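Arylsulfatase (Pseudoalteromonas sp. MB47, PDB 7AJ0) is a hexameric, calcium-containing sulfatase that acts on fucoidan, probably removing sulfate groups from this algal polysaccharide by hydrolysis in an exo-acting manner. Local coordinates at residues A196-M199 with E203-T206; N232-I237 with D274-P279. All coordinates share one frame; numbering follows the deposited sequence.

Contact 1: A196-M199 with E203-T206; sequences ADMM and ELYT
A Met-aromatic cluster joins two short helices, 196-199 and 202-208, where the chain turns from one into the other: the sulfurs of Met198 and Met199 both meet the ring of Tyr205. Met198 brings SD to the ring edge, near its plane, 4.0 Å from Tyr205 CD1. Met199 SD comes closer, 3.7 Å from Tyr205 CE1, and lies obliquely to the ring, 4.7 Å from its centroid. Met199 reaches that place because its chain folds back at chi2 (-70°) and chi3 (-82°), although its CB points away from the second helix. Nearer the backbone, Tyr205 CB lies 3.2 Å from Met198 O. One residue earlier, Leu204 packs its CD2 methyl 3.5 Å from Asp197 O and its CG 4.4 Å from Met198 CG. With the ring trimmed to a methyl group, as in an alanine, both methionine sulfurs would probably lose their aromatic partner and their bent chains be freer to turn. The second subunit, another copy of the protein, packs against helix 196-199: its Tyr437 hydrogen-bonds Asp197 OD2 through OH, and its Trp487 packs on Met198. No hydrogen bond crosses between the two segments, so dispersion and sulfur-aromatic contacts carry this junction.

Contact 2: N232-I237 with D274-P279; sequences NSIEDI and DNYPAP
Ile234, in the first turn of helix 234-238, packs over one face of the Tyr276 ring, which belongs to the loop between strand 262-267 and helix 290-311 of the sulfatase fold. This is the tight part. Ile234 CG2 sits 3.5 Å from Tyr276 CD1, while CG1 lies 4.1 Å above the ring plane, offset toward the rim. With CG2 anti to the backbone N and CG1 beside it (chi1 -76°), the branched side chain sets both carbons against the tyrosine. Arg193 of the third subunit makes a cation-pi contact with the same ring, and its NH2 also hydrogen-bonds Asn275 O.

Away from the ring the fit is looser. Ile237 CG2 stays 4.3 Å from Tyr276 CB, and Ile237 also touches Gln183, Tyr186 and Thr187 of helix 183-187. At the start of helix 234-238, polar groups of the segment itself keep the turn in shape: Ser233 is the N-cap, its OG accepting from Asp236 N, and Asp236 OD2 accepts from Asn232 N with its anti lone pair. No direct hydrogen bond crosses the contact; on its looser side the backbones meet through a water. This one molecule links the two carbonyls, donating to both, 2.6 Å from Ile237 O and 2.9 Å from Tyr276 O.

In the fold
Both contacts lie on the same side of the chain's centre, their own centres 21 Å apart and their nearest atoms about 8 Å apart, and they follow one another in sequence without sharing a helix. Contact 1 is the more outlying, its centre about 34 Å from the chain centre against 24 Å for contact 2, yet it is the more buried, probably in part because two other subunits pack against it. It is local, joining two helices only a few residues apart, and relies on sulfur and apolar groups. Contact 2 brings together distant parts of the chain, is partly buried, and mixes a ring-face contact with a bridging water. The third subunit touches both.

Contact 1: A196-M199 with E203-T206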
loop_
_atom_site.group_PDB
_atom_site.type_symbol
_atom_site.label_atom_id
_atom_site.label_comp_id
_atom_site.label_asym_id
_atom_site.label_seq_id
_atom_site.Cartn_x
_atom_site.Cartn_y
_atom_site.Cartn_z
ATOM N N ALA A 196 30.330 9.923 -6.980
ATOM C CA ALA A 196 31.629 9.532 -6.442
ATOM C C ALA A 196 31.974 8.080 -6.745
ATOM O O ALA A 196 33.156 7.749 -6.902
ATOM C CB ALA A 196 31.660 9.770 -4.930
ATOM N N ASP A 197 30.974 7.196 -6.817
ATOM C CA ASP A 197 31.252 5.792 -7.101
ATOM C C ASP A 197 31.996 5.613 -8.417
ATOM O O ASP A 197 32.683 4.603 -8.600
ATOM C CB ASP A 197 29.951 4.987 -7.130
ATOM C CG ASP A 197 28.965 5.508 -8.157
ATOM O OD1 ASP A 197 28.915 6.738 -8.362
ATOM O OD2 ASP A 197 28.238 4.690 -8.757
ATOM N N MET A 198 31.873 6.569 -9.333
ATOM C CA MET A 198 32.609 6.577 -10.591
ATOM C C MET A 198 33.734 7.598 -10.615
ATOM O O MET A 198 34.796 7.321 -11.173
ATOM C CB MET A 198 31.646 6.854 -11.753
ATOM C CG MET A 198 32.297 6.863 -13.125
ATOM S SD MET A 198 32.772 8.514 -13.683
ATOM C CE MET A 198 31.172 9.224 -14.057
ATOM N N MET A 199 33.540 8.762 -9.994
ATOM C CA MET A 199 34.499 9.853 -10.128
ATOM C C MET A 199 35.737 9.649 -9.262
ATOM O O MET A 199 36.847 9.994 -9.681
ATOM C CB MET A 199 33.820 11.178 -9.778
ATOM C CG MET A 199 32.836 11.653 -10.832
ATOM S SD MET A 199 33.669 12.184 -12.343
ATOM C CE MET A 199 34.158 13.847 -11.892
ATOM N N GLU A 203 40.151 3.545 -11.550
ATOM C CA GLU A 203 40.029 2.657 -12.703
ATOM C C GLU A 203 38.692 2.843 -13.411
ATOM O O GLU A 203 38.629 2.851 -14.646
ATOM C CB GLU A 203 40.206 1.201 -12.266
ATOM C CG GLU A 203 40.128 0.194 -13.408
ATOM C CD GLU A 203 40.628 -1.187 -13.016
ATOM O OE1 GLU A 203 41.041 -1.368 -11.850
ATOM O OE2 GLU A 203 40.612 -2.093 -13.878
ATOM N N LEU A 204 37.608 2.992 -12.647
ATOM C CA LEU A 204 36.292 3.161 -13.259
ATOM C C LEU A 204 36.184 4.509 -13.960
ATOM O O LEU A 204 35.569 4.613 -15.027
ATOM C CB LEU A 204 35.208 3.011 -12.195
ATOM C CG LEU A 204 33.784 2.704 -12.652
ATOM C CD1 LEU A 204 33.742 1.500 -13.572
ATOM C CD2 LEU A 204 32.896 2.473 -11.432
ATOM N N TYR A 205 36.785 5.553 -13.383
ATOM C CA TYR A 205 36.761 6.862 -14.025
ATOM C C TYR A 205 37.537 6.847 -15.337
ATOM O O TYR A 205 37.086 7.417 -16.339
ATOM C CB TYR A 205 37.333 7.922 -13.085
ATOM C CG TYR A 205 37.479 9.272 -13.741
ATOM C CD1 TYR A 205 36.388 10.120 -13.874
ATOM C CD2 TYR A 205 38.704 9.694 -14.242
ATOM C CE1 TYR A 205 36.513 11.352 -14.482
ATOM C CE2 TYR A 205 38.837 10.927 -14.852
ATOM C CZ TYR A 205 37.739 11.751 -14.969
ATOM O OH TYR A 205 37.867 12.980 -15.574
ATOM N N THR A 206 38.706 6.204 -15.351
ATOM C CA THR A 206 39.499 6.137 -16.574
ATOM C C THR A 206 38.706 5.506 -17.712
ATOM O O THR A 206 38.810 5.939 -18.865
ATOM C CB THR A 206 40.784 5.349 -16.322
ATOM O OG1 THR A 206 41.620 6.073 -15.411
ATOM C CG2 THR A 206 41.531 5.111 -17.626
#

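Contact 2: N232-I237 with D274-P279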
loop_
_atom_site.group_PDB
_atom_site.type_symbol
_atom_site.label_atom_id
_atom_site.label_comp_id
_atom_site.label_asym_id
_atom_site.label_seq_id
_atom_site.Cartn_x
_atom_site.Cartn_y
_atom_site.Cartn_z
ATOM N N ASN A 232 34.892 21.596 -19.242
ATOM C CA ASN A 232 35.772 20.815 -18.385
ATOM C C ASN A 232 35.597 21.159 -16.910
ATOM O O ASN A 232 36.369 20.668 -16.076
ATOM C CB ASN A 232 37.238 21.024 -18.790
ATOM C CG ASN A 232 37.513 20.602 -20.221
ATOM O OD1 ASN A 232 37.868 21.426 -21.064
ATOM N ND2 ASN A 232 37.352 19.312 -20.500
ATOM N N SER A 233 34.609 21.983 -16.566
ATOM C CA SER A 233 34.414 22.386 -15.182
ATOM C C SER A 233 32.994 22.901 -15.004
ATOM O O SER A 233 32.300 23.211 -15.976
ATOM C CB SER A 233 35.420 23.464 -14.770
ATOM O OG SER A 233 35.160 24.670 -15.467
ATOM N N ILE A 234 32.577 22.989 -13.738
ATOM C CA ILE A 234 31.274 23.564 -13.422
ATOM C C ILE A 234 31.200 25.008 -13.902
ATOM O O ILE A 234 30.153 25.473 -14.366
ATOM C CB ILE A 234 30.993 23.460 -11.910
ATOM C CG1 ILE A 234 30.597 22.031 -11.532
ATOM C CG2 ILE A 234 29.905 24.449 -11.497
ATOM C CD1 ILE A 234 31.771 21.100 -11.310
ATOM N N GLU A 235 32.307 25.745 -13.790
ATOM C CA GLU A 235 32.321 27.121 -14.272
ATOM C C GLU A 235 31.999 27.180 -15.760
ATOM O O GLU A 235 31.202 28.019 -16.196
ATOM C CB GLU A 235 33.681 27.764 -13.989
ATOM C CG GLU A 235 33.785 29.221 -14.429
ATOM C CD GLU A 235 35.165 29.814 -14.188
ATOM O OE1 GLU A 235 35.970 29.184 -13.468
ATOM O OE2 GLU A 235 35.445 30.910 -14.720
ATOM N N ASP A 236 32.604 26.290 -16.551
ATOM C CA ASP A 236 32.332 26.265 -17.984
ATOM C C ASP A 236 30.862 25.974 -18.259
ATOM O O ASP A 236 30.196 26.716 -18.989
ATOM C CB ASP A 236 33.211 25.218 -18.671
ATOM C CG ASP A 236 34.689 25.545 -18.586
ATOM O OD1 ASP A 236 35.032 26.744 -18.498
ATOM O OD2 ASP A 236 35.506 24.600 -18.610
ATOM N N ILE A 237 30.338 24.890 -17.681
ATOM C CA ILE A 237 28.977 24.479 -17.997
ATOM C C ILE A 237 27.948 25.447 -17.432
ATOM O O ILE A 237 26.799 25.456 -17.887
ATOM C CB ILE A 237 28.707 23.051 -17.486
ATOM C CG1 ILE A 237 27.523 22.441 -18.242
ATOM C CG2 ILE A 237 28.426 23.050 -15.987
ATOM C CD1 ILE A 237 27.344 20.961 -18.011
ATOM N N ASP A 274 22.146 18.052 -14.321
ATOM C CA ASP A 274 22.167 18.826 -13.085
ATOM C C ASP A 274 22.224 20.311 -13.430
ATOM O O ASP A 274 23.087 20.740 -14.196
ATOM C CB ASP A 274 23.369 18.418 -12.232
ATOM C CG ASP A 274 23.403 16.926 -11.961
ATOM O OD1 ASP A 274 22.424 16.407 -11.381
ATOM O OD2 ASP A 274 24.394 16.268 -12.347
ATOM N N ASN A 275 21.304 21.090 -12.866
ATOM C CA ASN A 275 21.181 22.495 -13.226
ATOM C C ASN A 275 22.294 23.320 -12.597
ATOM O O ASN A 275 22.514 23.263 -11.383
ATOM C CB ASN A 275 19.821 23.043 -12.793
ATOM C CG ASN A 275 18.729 22.717 -13.780
ATOM O OD1 ASN A 275 18.656 23.310 -14.856
ATOM N ND2 ASN A 275 17.870 21.770 -13.423
ATOM N N TYR A 276 22.989 24.094 -13.429
ATOM C CA TYR A 276 24.039 25.009 -12.984
ATOM C C TYR A 276 23.839 26.342 -13.690
ATOM O O TYR A 276 24.382 26.572 -14.779
ATOM C CB TYR A 276 25.425 24.428 -13.250
ATOM C CG TYR A 276 25.837 23.425 -12.204
ATOM C CD1 TYR A 276 26.477 23.833 -11.044
ATOM C CD2 TYR A 276 25.568 22.074 -12.364
ATOM C CE1 TYR A 276 26.848 22.925 -10.078
ATOM C CE2 TYR A 276 25.934 21.156 -11.402
ATOM C CZ TYR A 276 26.574 21.587 -10.260
ATOM O OH TYR A 276 26.942 20.678 -9.298
ATOM N N PRO A 277 23.054 27.243 -13.102
ATOM C CA PRO A 277 22.834 28.549 -13.730
ATOM C C PRO A 277 24.104 29.386 -13.746
ATOM O O PRO A 277 25.080 29.108 -13.046
ATOM C CB PRO A 277 21.758 29.201 -12.848
ATOM C CG PRO A 277 21.150 28.080 -12.071
ATOM C CD PRO A 277 22.244 27.073 -11.880
ATOM N N ALA A 278 24.076 30.434 -14.564
ATOM C CA ALA A 278 25.196 31.359 -14.602
ATOM C C ALA A 278 25.370 32.011 -13.231
ATOM O O ALA A 278 24.397 32.184 -12.491
ATOM C CB ALA A 278 24.975 32.424 -15.671
ATOM N N PRO A 279 26.605 32.369 -12.862
ATOM C CA PRO A 279 26.823 33.017 -11.554
ATOM C C PRO A 279 25.903 34.194 -11.280
ATOM O O PRO A 279 25.495 34.398 -10.130
ATOM C CB PRO A 279 28.294 33.456 -11.634
ATOM C CG PRO A 279 28.927 32.449 -12.541
ATOM C CD PRO A 279 27.874 32.088 -13.564
HETATM O O HOH W 1 24.626 24.552 -16.839
#